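Local coordinates for protein Rab GDP dissociation inhibitor alpha (Naegleria fowleri, PDB 6C87) that probably binds prenylated Rab GTPases in their GDP-bound state, slowing nucleotide release and keeping them soluble for recycling between membranes, at residues 109-114 against 235-240; 126-131 against 196-201; 175-180 against 204-209; 324-329 against 349-354. All blocks are in the same frame, centred on the assembly; numbering follows the deposited sequence.

Interaction 1 of 4, residues 109-114 against 235-240; sequences MEFALV and VYPMYG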
loop_
_atom_site.group_PDB
_atom_site.type_symbol
_atom_site.label_atom_id
_atom_site.label_comp_id
_atom_site.label_asym_id
_atom_site.label_seq_id
_atom_site.Cartn_x
_atom_site.Cartn_y
_atom_site.Cartn_z
ATOM N N MET A 109 17.669 17.064 -20.429
ATOM C CA MET A 109 17.164 17.990 -19.427
ATOM C C MET A 109 18.083 17.997 -18.214
ATOM O O MET A 109 18.383 16.938 -17.656
ATOM C CB MET A 109 15.743 17.598 -19.018
ATOM C CG MET A 109 15.141 18.496 -17.982
ATOM S SD MET A 109 13.366 18.248 -17.864
ATOM C CE MET A 109 12.882 19.914 -17.447
ATOM N N GLU A 110 18.563 19.178 -17.838
ATOM C CA GLU A 110 19.466 19.349 -16.710
ATOM C C GLU A 110 18.796 20.154 -15.601
ATOM O O GLU A 110 18.267 21.244 -15.847
ATOM C CB GLU A 110 20.761 20.043 -17.132
ATOM C CG GLU A 110 21.678 20.312 -15.947
ATOM C CD GLU A 110 22.932 21.069 -16.321
ATOM O OE1 GLU A 110 23.160 21.286 -17.534
ATOM O OE2 GLU A 110 23.678 21.461 -15.393
ATOM N N PHE A 111 18.857 19.639 -14.375
ATOM C CA PHE A 111 18.450 20.391 -13.196
ATOM C C PHE A 111 19.694 20.985 -12.551
ATOM O O PHE A 111 20.692 20.284 -12.351
ATOM C CB PHE A 111 17.695 19.509 -12.198
ATOM C CG PHE A 111 16.306 19.158 -12.638
ATOM C CD1 PHE A 111 15.313 20.118 -12.667
ATOM C CD2 PHE A 111 15.991 17.867 -13.033
ATOM C CE1 PHE A 111 14.024 19.801 -13.080
ATOM C CE2 PHE A 111 14.705 17.544 -13.447
ATOM C CZ PHE A 111 13.722 18.511 -13.472
ATOM N N ALA A 112 19.631 22.277 -12.238
ATOM C CA ALA A 112 20.720 23.000 -11.599
ATOM C C ALA A 112 20.287 23.511 -10.233
ATOM O O ALA A 112 19.107 23.808 -10.008
ATOM C CB ALA A 112 21.186 24.166 -12.467
ATOM N N LEU A 113 21.251 23.609 -9.321
ATOM C CA LEU A 113 20.931 23.969 -7.945
ATOM C C LEU A 113 20.670 25.468 -7.808
ATOM O O LEU A 113 21.143 26.291 -8.599
ATOM C CB LEU A 113 22.050 23.517 -7.002
ATOM C CG LEU A 113 23.505 23.956 -7.213
ATOM C CD1 LEU A 113 23.791 25.258 -6.455
ATOM C CD2 LEU A 113 24.530 22.849 -6.888
ATOM N N VAL A 114 19.867 25.801 -6.820
ATOM C CA VAL A 114 19.620 27.172 -6.407
ATOM C C VAL A 114 20.607 27.520 -5.302
ATOM O O VAL A 114 20.845 26.718 -4.386
ATOM C CB VAL A 114 18.156 27.323 -5.951
ATOM C CG1 VAL A 114 17.884 28.723 -5.441
ATOM C CG2 VAL A 114 17.218 26.953 -7.103
ATOM N N VAL A 235 16.195 22.897 -6.671
ATOM C CA VAL A 235 16.722 22.856 -8.029
ATOM C C VAL A 235 15.725 23.555 -8.956
ATOM O O VAL A 235 14.562 23.779 -8.609
ATOM C CB VAL A 235 16.997 21.417 -8.516
ATOM C CG1 VAL A 235 17.955 20.702 -7.576
ATOM C CG2 VAL A 235 15.702 20.642 -8.695
ATOM N N TYR A 236 16.193 23.856 -10.169
ATOM C CA TYR A 236 15.460 24.591 -11.210
ATOM C C TYR A 236 16.021 24.104 -12.535
ATOM O O TYR A 236 17.234 23.863 -12.629
ATOM C CB TYR A 236 15.641 26.109 -11.090
ATOM C CG TYR A 236 14.654 26.985 -11.850
ATOM C CD1 TYR A 236 13.313 27.030 -11.490
ATOM C CD2 TYR A 236 15.078 27.810 -12.890
ATOM C CE1 TYR A 236 12.414 27.850 -12.160
ATOM C CE2 TYR A 236 14.188 28.640 -13.567
ATOM C CZ TYR A 236 12.855 28.655 -13.192
ATOM O OH TYR A 236 11.945 29.462 -13.846
ATOM N N PRO A 237 15.194 23.948 -13.566
ATOM C CA PRO A 237 15.718 23.427 -14.832
ATOM C C PRO A 237 16.545 24.479 -15.551
ATOM O O PRO A 237 16.231 25.672 -15.533
ATOM C CB PRO A 237 14.457 23.063 -15.629
ATOM C CG PRO A 237 13.292 23.275 -14.687
ATOM C CD PRO A 237 13.752 24.231 -13.643
ATOM N N MET A 238 17.625 24.019 -16.174
ATOM C CA MET A 238 18.409 24.866 -17.060
ATOM C C MET A 238 17.518 25.363 -18.200
ATOM O O MET A 238 16.782 24.583 -18.818
ATOM C CB MET A 238 19.609 24.071 -17.597
ATOM C CG MET A 238 20.837 24.906 -17.922
ATOM S SD MET A 238 21.570 25.686 -16.462
ATOM C CE MET A 238 22.382 24.294 -15.714
ATOM N N TYR A 239 17.578 26.668 -18.465
ATOM C CA TYR A 239 16.732 27.395 -19.413
ATOM C C TYR A 239 15.305 27.574 -18.907
ATOM O O TYR A 239 14.473 28.148 -19.626
ATOM C CB TYR A 239 16.719 26.745 -20.812
ATOM C CG TYR A 239 18.105 26.595 -21.399
ATOM C CD1 TYR A 239 18.721 27.663 -22.046
ATOM C CD2 TYR A 239 18.819 25.406 -21.269
ATOM C CE1 TYR A 239 19.997 27.543 -22.572
ATOM C CE2 TYR A 239 20.097 25.275 -21.794
ATOM C CZ TYR A 239 20.678 26.347 -22.438
ATOM O OH TYR A 239 21.946 26.224 -22.954
ATOM N N GLY A 240 14.995 27.133 -17.692
ATOM C CA GLY A 240 13.722 27.453 -17.079
ATOM C C GLY A 240 12.636 26.444 -17.375
ATOM O O GLY A 240 12.809 25.478 -18.126
HETATM O O HOH W 1 17.126 21.773 -19.063
#
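A112 and Y236 form the central rung of an antiparallel ladder, each amide serving the other's carbonyl: A112 N to Y236 O is 2.9 Å and Y236 N to A112 O is also 2.9 Å. A third bond, from M238 N to E110 O at 2.9 Å, extends the ladder past the end of the strand. F111 and P237 are a non-hydrogen-bonded pair, a position that suits proline because no N-H is needed there. On their side of the sheet F111 swings its ring back beside its own backbone N (chi1 -73°), which lays CE1 against P237 CG at 3.9 Å and CD1 beside V235 CG2 at 4.0 Å. M109, two residues before the strand, brings CE to 4.0 Å from P237 CB, completing a greasy patch beside helix 243-254. The other side carries A112 and Y236. M238, just past the strand, is folded twice, at chi2 (65°) and chi3 (76°), so its CE doubles back onto A112 CB at 3.5 Å and lies alongside the extended E110 chain and its carboxylate. The small alanine suits a place covered by that methyl. P237 to G240 form a type II turn, and a water joins E110 N to M238 O. The other edge of strand 111-113 makes backbone hydrogen bonds from F111 to the second subunit. Directional backbone bonds thus fix the register, while apolar side chains seal one side and, on the other, the M238 methyl lies against A112 CB and beside the E110 carboxylate.

Interaction 2 of 4, residues 126-131 against 196-201; sequences HKVPIT and HAVALY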
loop_
_atom_site.group_PDB
_atom_site.type_symbol
_atom_site.label_atom_id
_atom_site.label_comp_id
_atom_site.label_asym_id
_atom_site.label_seq_id
_atom_site.Cartn_x
_atom_site.Cartn_y
_atom_site.Cartn_z
ATOM N N HIS A 126 17.788 36.791 5.980
ATOM C CA HIS A 126 18.907 36.016 6.487
ATOM C C HIS A 126 18.805 34.587 5.977
ATOM O O HIS A 126 17.745 34.133 5.543
ATOM C CB HIS A 126 18.948 36.053 8.022
ATOM C CG HIS A 126 19.196 37.421 8.580
ATOM N ND1 HIS A 126 20.444 38.009 8.586
ATOM C CD2 HIS A 126 18.347 38.328 9.124
ATOM C CE1 HIS A 126 20.356 39.214 9.122
ATOM N NE2 HIS A 126 19.095 39.432 9.456
ATOM N N LYS A 127 19.936 33.889 6.005
ATOM C CA LYS A 127 19.958 32.490 5.612
ATOM C C LYS A 127 19.040 31.678 6.521
ATOM O O LYS A 127 18.896 31.963 7.712
ATOM C CB LYS A 127 21.392 31.948 5.668
ATOM N N VAL A 128 18.412 30.652 5.955
ATOM C CA VAL A 128 17.525 29.789 6.735
ATOM C C VAL A 128 18.376 28.873 7.612
ATOM O O VAL A 128 19.212 28.119 7.092
ATOM C CB VAL A 128 16.589 28.981 5.822
ATOM C CG1 VAL A 128 15.793 27.980 6.637
ATOM C CG2 VAL A 128 15.659 29.911 5.050
ATOM N N PRO A 129 18.213 28.904 8.936
ATOM C CA PRO A 129 19.006 28.016 9.795
ATOM C C PRO A 129 18.374 26.636 9.917
ATOM O O PRO A 129 17.159 26.495 10.071
ATOM C CB PRO A 129 19.012 28.744 11.146
ATOM C CG PRO A 129 17.746 29.566 11.145
ATOM C CD PRO A 129 17.335 29.800 9.711
ATOM N N ILE A 130 19.222 25.609 9.847
ATOM C CA ILE A 130 18.790 24.217 9.851
ATOM C C ILE A 130 19.280 23.477 11.086
ATOM O O ILE A 130 18.492 22.854 11.801
ATOM C CB ILE A 130 19.229 23.487 8.565
ATOM C CG1 ILE A 130 18.593 24.179 7.376
ATOM C CG2 ILE A 130 18.813 22.040 8.605
ATOM C CD1 ILE A 130 17.089 24.279 7.535
ATOM N N THR A 131 20.577 23.536 11.356
ATOM C CA THR A 131 21.119 22.792 12.477
ATOM C C THR A 131 20.814 23.520 13.781
ATOM O O THR A 131 20.576 24.731 13.786
ATOM C CB THR A 131 22.626 22.617 12.316
ATOM O OG1 THR A 131 23.263 23.901 12.378
ATOM C CG2 THR A 131 22.953 21.952 10.987
ATOM N N HIS A 196 7.402 27.952 7.853
ATOM C CA HIS A 196 7.189 28.484 6.510
ATOM C C HIS A 196 8.418 28.361 5.619
ATOM O O HIS A 196 8.287 28.056 4.433
ATOM C CB HIS A 196 6.750 29.953 6.575
ATOM C CG HIS A 196 5.438 30.166 7.268
ATOM N ND1 HIS A 196 4.372 30.796 6.667
ATOM C CD2 HIS A 196 5.026 29.840 8.515
ATOM C CE1 HIS A 196 3.358 30.846 7.514
ATOM N NE2 HIS A 196 3.728 30.270 8.641
ATOM N N ALA A 197 9.613 28.577 6.156
ATOM C CA ALA A 197 10.814 28.554 5.333
ATOM C C ALA A 197 11.482 27.185 5.281
ATOM O O ALA A 197 12.187 26.901 4.305
ATOM C CB ALA A 197 11.828 29.593 5.833
ATOM N N VAL A 198 11.285 26.336 6.295
ATOM C CA VAL A 198 11.876 24.998 6.291
ATOM C C VAL A 198 10.857 23.945 5.876
ATOM O O VAL A 198 11.082 23.189 4.924
ATOM C CB VAL A 198 12.463 24.631 7.665
ATOM C CG1 VAL A 198 13.079 23.249 7.596
ATOM C CG2 VAL A 198 13.486 25.651 8.111
ATOM N N ALA A 199 9.741 23.872 6.600
ATOM C CA ALA A 199 8.720 22.865 6.333
ATOM C C ALA A 199 7.773 23.263 5.208
ATOM O O ALA A 199 7.015 22.410 4.733
ATOM C CB ALA A 199 7.932 22.572 7.612
ATOM N N LEU A 200 7.796 24.534 4.792
ATOM C CA LEU A 200 7.099 25.042 3.606
ATOM C C LEU A 200 5.580 25.075 3.761
ATOM O O LEU A 200 4.850 24.981 2.773
ATOM C CB LEU A 200 7.479 24.245 2.350
ATOM C CG LEU A 200 8.969 24.200 2.023
ATOM C CD1 LEU A 200 9.155 23.780 0.573
ATOM C CD2 LEU A 200 9.676 25.534 2.321
ATOM N N TYR A 201 5.082 25.224 4.982
ATOM C CA TYR A 201 3.669 25.519 5.159
ATOM C C TYR A 201 3.407 26.975 4.802
ATOM O O TYR A 201 4.283 27.833 4.924
ATOM C CB TYR A 201 3.219 25.246 6.597
ATOM C CG TYR A 201 3.180 23.780 6.965
ATOM C CD1 TYR A 201 2.202 22.940 6.445
ATOM C CD2 TYR A 201 4.115 23.236 7.841
ATOM C CE1 TYR A 201 2.162 21.599 6.778
ATOM C CE2 TYR A 201 4.079 21.896 8.183
ATOM C CZ TYR A 201 3.101 21.083 7.651
ATOM O OH TYR A 201 3.064 19.748 7.985
#
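V128 meets two successive residues of the helix end, one with each branch. With CG1 anti to its backbone N (chi1 173°), it directs CG1 to V198 CG2, 3.6 Å away, while CG2 rests on A197 CB at 3.9 Å. The forked, compact valine can thus straddle neighbouring helix residues, and the alanine is small enough to let the two backbones come near. P129 turns its ring to the other side, where T138, L140 and helix 132-135 receive it; a proline suits this exit from a strand, having no N-H to offer a sheet partner. I130 then turns back to the helix. Its chain is bent at both torsions (chi1 -61°, chi2 -54°), which carries CD1 across V198 to within 3.9 Å of CG2 and 4.1 Å of CG1. V198 therefore fills the notch between V128 and I130, a wholly apolar meeting with no hydrogen bond between the segments. The polar groups of the turn look elsewhere: I130 N and T131 N both bond to E134 OE1, and T131, at the N-cap of helix 132-135, uses its side chain to cap that helix, as in a capping box. Helix 212-229 closes the patch, with Y222 touching both V128 and I130 and L226 touching I130, while V119 of strand 111-121 reaches V128 and A197. The contact therefore lies where the strand pair 111-121 and 124-127 runs into the helical part, against helices 188-198 and 212-229.

Interaction 3 of 4, residues 175-180 against 204-209; sequences DTMDKI and DSYMTT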
loop_
_atom_site.group_PDB
_atom_site.type_symbol
_atom_site.label_atom_id
_atom_site.label_comp_id
_atom_site.label_asym_id
_atom_site.label_seq_id
_atom_site.Cartn_x
_atom_site.Cartn_y
_atom_site.Cartn_z
ATOM N N ASP A 175 0.571 13.477 18.681
ATOM C CA ASP A 175 0.545 14.871 19.115
ATOM C C ASP A 175 0.817 15.816 17.948
ATOM O O ASP A 175 1.526 15.478 16.997
ATOM C CB ASP A 175 1.568 15.118 20.226
ATOM C CG ASP A 175 1.217 14.404 21.516
ATOM O OD1 ASP A 175 0.015 14.176 21.763
ATOM O OD2 ASP A 175 2.144 14.086 22.289
ATOM N N THR A 176 0.258 17.020 18.040
ATOM C CA THR A 176 0.451 18.056 17.033
ATOM C C THR A 176 1.569 19.014 17.434
ATOM O O THR A 176 2.084 18.989 18.554
ATOM C CB THR A 176 -0.849 18.834 16.793
ATOM O OG1 THR A 176 -1.314 19.393 18.026
ATOM C CG2 THR A 176 -1.917 17.929 16.207
ATOM N N MET A 177 1.942 19.872 16.482
ATOM C CA MET A 177 3.089 20.751 16.676
ATOM C C MET A 177 2.816 21.852 17.691
ATOM O O MET A 177 3.756 22.345 18.326
ATOM C CB MET A 177 3.522 21.351 15.341
ATOM C CG MET A 177 4.770 20.709 14.794
ATOM S SD MET A 177 6.083 20.785 16.024
ATOM C CE MET A 177 7.420 20.041 15.107
ATOM N N ASP A 178 1.555 22.265 17.847
ATOM C CA ASP A 178 1.249 23.355 18.772
ATOM C C ASP A 178 1.649 23.003 20.201
ATOM O O ASP A 178 2.130 23.864 20.947
ATOM C CB ASP A 178 -0.241 23.709 18.711
ATOM C CG ASP A 178 -1.148 22.534 19.074
ATOM O OD1 ASP A 178 -0.693 21.371 19.018
ATOM O OD2 ASP A 178 -2.326 22.779 19.414
ATOM N N LYS A 179 1.470 21.737 20.597
ATOM C CA LYS A 179 1.856 21.322 21.945
ATOM C C LYS A 179 3.371 21.352 22.124
ATOM O O LYS A 179 3.865 21.671 23.212
ATOM C CB LYS A 179 1.298 19.927 22.251
ATOM N N ILE A 180 4.123 21.014 21.074
ATOM C CA ILE A 180 5.580 21.043 21.163
ATOM C C ILE A 180 6.099 22.476 21.177
ATOM O O ILE A 180 7.015 22.812 21.939
ATOM C CB ILE A 180 6.193 20.233 20.008
ATOM C CG1 ILE A 180 5.604 18.822 19.986
ATOM C CG2 ILE A 180 7.702 20.193 20.128
ATOM C CD1 ILE A 180 6.298 17.895 19.036
ATOM N N ASP A 204 -0.353 28.690 9.532
ATOM C CA ASP A 204 -0.060 27.973 10.765
ATOM C C ASP A 204 -1.144 26.982 11.176
ATOM O O ASP A 204 -1.099 26.473 12.300
ATOM C CB ASP A 204 0.192 28.967 11.898
ATOM C CG ASP A 204 1.466 29.749 11.701
ATOM O OD1 ASP A 204 2.331 29.271 10.931
ATOM O OD2 ASP A 204 1.612 30.822 12.324
ATOM N N SER A 205 -2.088 26.660 10.293
ATOM C CA SER A 205 -3.121 25.702 10.669
ATOM C C SER A 205 -2.567 24.295 10.884
ATOM O O SER A 205 -3.194 23.502 11.596
ATOM C CB SER A 205 -4.224 25.683 9.611
ATOM O OG SER A 205 -3.709 25.284 8.354
ATOM N N TYR A 206 -1.397 23.977 10.317
ATOM C CA TYR A 206 -0.800 22.660 10.515
ATOM C C TYR A 206 -0.510 22.388 11.982
ATOM O O TYR A 206 -0.446 21.223 12.390
ATOM C CB TYR A 206 0.512 22.542 9.727
ATOM C CG TYR A 206 1.637 23.343 10.353
ATOM C CD1 TYR A 206 1.801 24.693 10.063
ATOM C CD2 TYR A 206 2.519 22.756 11.264
ATOM C CE1 TYR A 206 2.818 25.433 10.652
ATOM C CE2 TYR A 206 3.532 23.491 11.861
ATOM C CZ TYR A 206 3.679 24.831 11.548
ATOM O OH TYR A 206 4.682 25.576 12.138
ATOM N N MET A 207 -0.337 23.446 12.783
ATOM C CA MET A 207 0.049 23.289 14.179
ATOM C C MET A 207 -0.979 22.505 14.983
ATOM O O MET A 207 -0.635 21.953 16.032
ATOM C CB MET A 207 0.253 24.660 14.826
ATOM C CG MET A 207 1.456 25.441 14.329
ATOM S SD MET A 207 1.492 27.095 15.060
ATOM C CE MET A 207 2.908 27.812 14.235
ATOM N N THR A 208 -2.226 22.441 14.515
ATOM C CA THR A 208 -3.282 21.723 15.213
ATOM C C THR A 208 -3.915 20.612 14.388
ATOM O O THR A 208 -4.640 19.786 14.956
ATOM C CB THR A 208 -4.385 22.693 15.676
ATOM O OG1 THR A 208 -4.946 23.374 14.547
ATOM C CG2 THR A 208 -3.830 23.716 16.650
ATOM N N THR A 209 -3.676 20.565 13.078
ATOM C CA THR A 209 -4.344 19.616 12.204
ATOM C C THR A 209 -3.440 18.497 11.707
ATOM O O THR A 209 -3.952 17.513 11.160
ATOM C CB THR A 209 -4.959 20.342 10.997
ATOM O OG1 THR A 209 -3.913 20.881 10.178
ATOM C CG2 THR A 209 -5.867 21.470 11.459
#
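M207 O takes the backbone N-H of D178 at 2.9 Å, the donor N lying in the carbonyl plane on a lone pair (C=O...N angle 135°). D178 stands in the first turn of helix 177-184, where amides lack an acceptor within their own helix, so a carbonyl from the neighbouring turn fills the need. T176 flanks that carbonyl, its CB 3.2 Å from M207 O and its methyl CG2 3.5 Å from T208 O. The aspartate joins in through its carbon stem, with CB 4.0 Å from M207 CB; acidic residues suit the start of a helix. Here the start of one helix meets the short helix 206-209 within the helical domain of the GDI fold, beside helix 212-229. Deeper in, M177 CB comes obliquely to the Y206 ring, 4.1 Å from CE2, and the ring's hydroxyl bonds to Y181 OH. M207 lays its own CG over one face of that ring, offset toward the rim. S205 O is gripped by T208 N and by T209 OG1 at 3.1 Å, arriving from opposite faces of its plane, which ties the T208 backbone and the T209 hydroxyl back to S205, just before them in the chain.

Interaction 4 of 4, residues 324-329 against 349-354; sequences NAKSSQ and SFTHHV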
loop_
_atom_site.group_PDB
_atom_site.type_symbol
_atom_site.label_atom_id
_atom_site.label_comp_id
_atom_site.label_asym_id
_atom_site.label_seq_id
_atom_site.Cartn_x
_atom_site.Cartn_y
_atom_site.Cartn_z
ATOM N N ASN A 324 25.941 37.701 -2.692
ATOM C CA ASN A 324 26.180 37.659 -4.135
ATOM C C ASN A 324 25.618 36.392 -4.775
ATOM O O ASN A 324 26.144 35.905 -5.781
ATOM C CB ASN A 324 27.671 37.806 -4.448
ATOM C CG ASN A 324 28.173 39.208 -4.173
ATOM O OD1 ASN A 324 27.399 40.163 -4.195
ATOM N ND2 ASN A 324 29.465 39.337 -3.879
ATOM N N ALA A 325 24.553 35.849 -4.194
ATOM C CA ALA A 325 23.897 34.683 -4.769
ATOM C C ALA A 325 23.336 35.009 -6.153
ATOM O O ALA A 325 22.730 36.067 -6.364
ATOM C CB ALA A 325 22.782 34.198 -3.840
ATOM N N LYS A 326 23.566 34.106 -7.107
ATOM C CA LYS A 326 23.067 34.269 -8.464
ATOM C C LYS A 326 21.721 33.582 -8.686
ATOM O O LYS A 326 21.152 33.693 -9.778
ATOM C CB LYS A 326 24.113 33.756 -9.457
ATOM C CG LYS A 326 25.418 34.532 -9.367
ATOM C CD LYS A 326 26.487 33.945 -10.271
ATOM C CE LYS A 326 27.796 33.845 -9.533
ATOM N NZ LYS A 326 27.688 32.951 -8.340
ATOM N N SER A 327 21.219 32.856 -7.693
ATOM C CA SER A 327 19.862 32.324 -7.682
ATOM C C SER A 327 19.487 32.109 -6.226
ATOM O O SER A 327 20.348 31.779 -5.404
ATOM C CB SER A 327 19.738 31.011 -8.470
ATOM O OG SER A 327 20.622 29.999 -7.994
ATOM N N SER A 328 18.210 32.311 -5.899
ATOM C CA SER A 328 17.862 32.295 -4.487
ATOM C C SER A 328 16.364 32.127 -4.286
ATOM O O SER A 328 15.552 32.642 -5.057
ATOM C CB SER A 328 18.339 33.572 -3.790
ATOM O OG SER A 328 18.263 33.427 -2.387
ATOM N N GLN A 329 16.023 31.411 -3.217
ATOM C CA GLN A 329 14.680 31.376 -2.651
ATOM C C GLN A 329 14.628 32.346 -1.473
ATOM O O GLN A 329 15.513 32.320 -0.609
ATOM C CB GLN A 329 14.333 29.960 -2.188
ATOM C CG GLN A 329 12.969 29.818 -1.528
ATOM C CD GLN A 329 11.833 29.759 -2.533
ATOM O OE1 GLN A 329 11.511 30.752 -3.184
ATOM N NE2 GLN A 329 11.201 28.591 -2.643
ATOM N N SER A 349 18.949 33.755 -12.779
ATOM C CA SER A 349 19.847 34.622 -13.529
ATOM C C SER A 349 20.470 33.850 -14.691
ATOM O O SER A 349 19.971 32.792 -15.098
ATOM C CB SER A 349 20.934 35.182 -12.600
ATOM O OG SER A 349 21.776 34.130 -12.159
ATOM N N PHE A 350 21.578 34.386 -15.204
ATOM C CA PHE A 350 22.355 33.729 -16.246
ATOM C C PHE A 350 22.751 32.312 -15.855
ATOM O O PHE A 350 22.942 31.462 -16.731
ATOM C CB PHE A 350 23.606 34.565 -16.561
ATOM C CG PHE A 350 24.255 35.203 -15.332
ATOM C CD1 PHE A 350 23.773 36.405 -14.803
ATOM C CD2 PHE A 350 25.360 34.609 -14.715
ATOM C CE1 PHE A 350 24.357 36.988 -13.684
ATOM C CE2 PHE A 350 25.957 35.198 -13.591
ATOM C CZ PHE A 350 25.450 36.392 -13.078
ATOM N N THR A 351 22.872 32.031 -14.550
ATOM C CA THR A 351 23.326 30.711 -14.119
ATOM C C THR A 351 22.327 29.615 -14.450
ATOM O O THR A 351 22.713 28.441 -14.508
ATOM C CB THR A 351 23.642 30.677 -12.612
ATOM O OG1 THR A 351 22.507 31.108 -11.848
ATOM C CG2 THR A 351 24.857 31.526 -12.292
ATOM N N HIS A 352 21.060 29.962 -14.665
ATOM C CA HIS A 352 20.091 29.014 -15.191
ATOM C C HIS A 352 19.732 29.311 -16.642
ATOM O O HIS A 352 18.797 28.707 -17.177
ATOM C CB HIS A 352 18.843 28.997 -14.309
ATOM C CG HIS A 352 19.051 28.311 -12.993
ATOM N ND1 HIS A 352 19.429 28.987 -11.849
ATOM C CD2 HIS A 352 18.992 27.001 -12.652
ATOM C CE1 HIS A 352 19.552 28.126 -10.853
ATOM N NE2 HIS A 352 19.298 26.914 -11.315
ATOM N N HIS A 353 20.487 30.204 -17.295
ATOM C CA HIS A 353 20.261 30.608 -18.685
ATOM C C HIS A 353 18.835 31.103 -18.906
ATOM O O HIS A 353 18.177 30.753 -19.888
ATOM C CB HIS A 353 20.593 29.487 -19.664
ATOM C CG HIS A 353 22.057 29.261 -19.830
ATOM N ND1 HIS A 353 22.722 28.222 -19.220
ATOM C CD2 HIS A 353 22.997 29.979 -20.486
ATOM C CE1 HIS A 353 24.006 28.287 -19.526
ATOM N NE2 HIS A 353 24.200 29.349 -20.286
ATOM N N VAL A 354 18.342 31.904 -17.968
ATOM C CA VAL A 354 17.076 32.605 -18.143
ATOM C C VAL A 354 17.255 34.107 -18.339
ATOM O O VAL A 354 16.264 34.802 -18.623
ATOM C CB VAL A 354 16.104 32.308 -16.981
ATOM C CG1 VAL A 354 15.854 30.801 -16.907
ATOM C CG2 VAL A 354 16.665 32.826 -15.647
HETATM O O HOH W 2 22.608 29.754 -9.522
#
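K326 lies across T351 nearly at a right angle and runs obliquely by the F350 ring, so its CD touches both the T351 methyl and the F350 ring. K326 CD lies 3.5 Å from T351 CG2 and 3.6 Å from F350 CE2. The chain then bends at chi3 (-135°), carrying the ammonium away from this apolar stretch, to hydrogen bonding outside the two segments. F350 itself folds back, with CG set between its backbone N and carbonyl carbon (chi1 39°), and holds one face over S349 OG. That hydroxyl donates to K326 O in a bond modelled very short (S349 OG to K326 O 2.5 Å), and it also receives a weak bond from T351 N. The small serine suits the spot, since its hydroxyl can reach a backbone oxygen while sitting beneath a ring. S327 and H352 meet differently: S327 OG lies at the imidazole edge, near its plane, 3.6 Å from CE1. The stronger ties of S327 OG are to E115 N and to a water that also bonds T351 OG1 at 2.7 Å, so the water bridges the two segments. H352 turns its ring toward Y236, which it meets edge to face, and its NE2 bonds weakly to A112 O. The contact closes the open end of antiparallel strands 328-332 and 343-349, away from their connection, in the large mixed sheet of the GDI fold.

Interactions 1 and 4 belong to one mixed sheet and touch each other: H352 O accepts from Y239 N, and S327 packs on V114. Interaction 1 is largely buried and held by regular backbone bonds, whereas interaction 4, partly buried at a loop, relies on hydroxyls, a water and the stem of a lysine. Interaction 2 joins the edge of that sheet, strand 124-127 beside 111-121, to the helices, and interaction 3 lies wholly among helices; the two meet through H196 and D204, while Y201 stacks on Y206. Interaction 2 is buried and purely apolar; interaction 3 is more open and turns on a backbone bond from the first turn of one helix to a carbonyl of a short neighbouring helix.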